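Side-chain contact in PKS (PDB 5YDA), which probably loads acyl extender units in splenocin antibiotic biosynthesis, this chain being the broadly selective acyltransferase domain of a larger polyketide synthase: residues 307-310 with 311-315. Residues are numbered along the deposited sequence; the frame is centred on the assembly and turned at random.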
ATOM      1  N   GLU A 307     -13.359 -17.128  18.824  1.00 36.20           N
ATOM      2  CA  GLU A 307     -14.321 -16.547  19.761  1.00 45.19           C
ATOM      3  C   GLU A 307     -13.644 -15.541  20.680  1.00 35.16           C
ATOM      4  O   GLU A 307     -14.155 -14.433  20.892  1.00 36.66           O
ATOM      5  CB  GLU A 307     -15.025 -17.650  20.564  1.00 44.25           C
ATOM      6  CG  GLU A 307     -16.140 -18.350  19.803  1.00 41.77           C
ATOM      7  CD  GLU A 307     -17.415 -17.508  19.740  1.00 63.76           C
ATOM      8  OE1 GLU A 307     -18.453 -17.951  20.241  1.00 77.08           O
ATOM      9  OE2 GLU A 307     -17.398 -16.407  19.180  1.00 62.41           O
ATOM     10  N   SER A 308     -12.470 -15.883  21.192  1.00 35.36           N
ATOM     11  CA  SER A 308     -11.708 -14.910  21.957  1.00 32.44           C
ATOM     12  C   SER A 308     -11.430 -13.655  21.143  1.00 34.54           C
ATOM     13  O   SER A 308     -11.445 -12.535  21.678  1.00 35.03           O
ATOM     14  CB  SER A 308     -10.403 -15.527  22.423  1.00 32.43           C
ATOM     15  OG  SER A 308      -9.565 -14.473  22.853  1.00 37.75           O
ATOM     16  N   PHE A 309     -11.153 -13.811  19.849  1.00 33.63           N
ATOM     17  CA  PHE A 309     -10.877 -12.617  19.063  1.00 30.41           C
ATOM     18  C   PHE A 309     -12.145 -11.798  18.855  1.00 26.65           C
ATOM     19  O   PHE A 309     -12.076 -10.568  18.769  1.00 27.04           O
ATOM     20  CB  PHE A 309     -10.235 -12.984  17.727  1.00 28.32           C
ATOM     21  CG  PHE A 309      -9.960 -11.796  16.855  1.00 21.75           C
ATOM     22  CD1 PHE A 309      -9.178 -10.758  17.315  1.00 23.35           C
ATOM     23  CD2 PHE A 309     -10.508 -11.706  15.597  1.00 26.52           C
ATOM     24  CE1 PHE A 309      -8.935  -9.656  16.536  1.00 22.58           C
ATOM     25  CE2 PHE A 309     -10.255 -10.610  14.792  1.00 22.94           C
ATOM     26  CZ  PHE A 309      -9.475  -9.586  15.268  1.00 26.69           C
ATOM     27  N   ALA A 310     -13.300 -12.463  18.775  1.00 27.22           N
ATOM     28  CA  ALA A 310     -14.570 -11.746  18.690  1.00 31.62           C
ATOM     29  C   ALA A 310     -14.798 -10.866  19.916  1.00 27.28           C
ATOM     30  O   ALA A 310     -15.423  -9.802  19.810  1.00 28.57           O
ATOM     31  CB  ALA A 310     -15.724 -12.740  18.519  1.00 28.60           C
ATOM     32  N   GLY A 311     -14.294 -11.281  21.078  1.00 26.29           N
ATOM     33  CA  GLY A 311     -14.338 -10.407  22.244  1.00 30.97           C
ATOM     34  C   GLY A 311     -13.678  -9.063  21.984  1.00 35.40           C
ATOM     35  O   GLY A 311     -14.255  -8.007  22.269  1.00 32.75           O
ATOM     36  N   HIS A 312     -12.460  -9.086  21.421  1.00 31.09           N
ATOM     37  CA  HIS A 312     -11.783  -7.844  21.063  1.00 27.22           C
ATOM     38  C   HIS A 312     -12.530  -7.091  19.977  1.00 27.79           C
ATOM     39  O   HIS A 312     -12.626  -5.856  20.025  1.00 27.37           O
ATOM     40  CB  HIS A 312     -10.348  -8.126  20.620  1.00 27.95           C
ATOM     41  CG  HIS A 312      -9.471  -8.577  21.735  1.00 26.43           C
ATOM     42  ND1 HIS A 312      -9.245  -9.906  22.008  1.00 32.70           N
ATOM     43  CD2 HIS A 312      -8.814  -7.877  22.687  1.00 28.57           C
ATOM     44  CE1 HIS A 312      -8.467 -10.008  23.071  1.00 31.99           C
ATOM     45  NE2 HIS A 312      -8.193  -8.789  23.503  1.00 35.94           N
ATOM     46  N   LEU A 313     -13.060  -7.803  18.979  1.00 26.73           N
ATOM     47  CA  LEU A 313     -13.804  -7.101  17.938  1.00 24.68           C
ATOM     48  C   LEU A 313     -15.030  -6.401  18.512  1.00 28.07           C
ATOM     49  O   LEU A 313     -15.461  -5.372  17.986  1.00 26.46           O
ATOM     50  CB  LEU A 313     -14.198  -8.071  16.827  1.00 21.75           C
ATOM     51  CG  LEU A 313     -13.036  -8.519  15.925  1.00 28.29           C
ATOM     52  CD1 LEU A 313     -13.496  -9.686  15.057  1.00 23.34           C
ATOM     53  CD2 LEU A 313     -12.513  -7.351  15.049  1.00 19.74           C
ATOM     54  N   ARG A 314     -15.598  -6.941  19.596  1.00 27.28           N
ATOM     55  CA  ARG A 314     -16.735  -6.307  20.251  1.00 32.42           C
ATOM     56  C   ARG A 314     -16.383  -4.981  20.932  1.00 29.92           C
ATOM     57  O   ARG A 314     -17.290  -4.210  21.236  1.00 31.95           O
ATOM     58  CB  ARG A 314     -17.358  -7.282  21.260  1.00 29.51           C
ATOM     59  CG  ARG A 314     -18.291  -8.310  20.601  1.00 28.53           C
ATOM     60  CD  ARG A 314     -19.099  -9.124  21.598  1.00 28.35           C
ATOM     61  NE  ARG A 314     -18.279 -10.100  22.319  1.00 32.92           N
ATOM     62  CZ  ARG A 314     -18.048 -11.348  21.902  1.00 31.88           C
ATOM     63  NH1 ARG A 314     -17.290 -12.154  22.628  1.00 27.79           N
ATOM     64  NH2 ARG A 314     -18.556 -11.784  20.750  1.00 27.96           N
ATOM     65  N   THR A 315     -15.109  -4.676  21.157  1.00 29.44           N
ATOM     66  CA  THR A 315     -14.771  -3.380  21.731  1.00 31.22           C
ATOM     67  C   THR A 315     -14.828  -2.233  20.725  1.00 29.76           C
ATOM     68  O   THR A 315     -14.677  -1.078  21.132  1.00 33.16           O
ATOM     69  CB  THR A 315     -13.368  -3.406  22.358  1.00 32.99           C
ATOM     70  OG1 THR A 315     -12.378  -3.404  21.324  1.00 30.61           O
ATOM     71  CG2 THR A 315     -13.184  -4.636  23.216  1.00 30.91           C
TER
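Leu-313 lies over one face of the Phe-309 ring, one helical turn further along. Its CG sits 4.0 Å from the ring centroid, 24° off the normal and displaced toward the rim, in a CH-pi contact. From there the two methyls spread over neighbouring ring atoms: CD1 approaches Phe-309 CE2 to 3.4 Å, while CD2 reaches Phe-309 CZ at 3.8 Å. The ring is carried forward along the helix because CG of Phe-309 stands opposite the backbone N (chi1 178°), beside the carbonyl carbon. The same two residues are also tied by the backbone bond from Leu-313 N to Phe-309 O (2.9 Å), and Gly-311 N gives its main bond to Glu-307 O.

Both residues belong to the inward side of 306-313, a short amphipathic helix of the acyltransferase domain, packed against its helices 201-210, 215-231 and 342-350. Tyr-204 of helix 201-210, the helix that starts within a GxSxG sequence, consistent with a nucleophile elbow, touches both side chains; Leu-313 also meets Trp-345 and Val-346 of helix 342-350, and Phe-309 meets Leu-228 of helix 215-231.

Polar side chains fold back along other flanks. The His-312 ring reaches back a turn, where ND1 donates a weak, bent bond to Ser-308 O (3.4 Å, 140° at the hydrogen). Arg-314 bends at chi3, so its guanidinium doubles back and lies flat over Ala-310 O, which is 3.6 Å from the guanidinium plane; that oxygen is bonded instead by Arg-314 N. The turn also brings Arg-314 NH2 alongside Ala-310 CB and 5.0 Å from Glu-307 OE2, not in contact, though the opposite charges may attract weakly. Three residues on from His-312, Thr-315 uses both its OG1 and its backbone N to grip His-312 O.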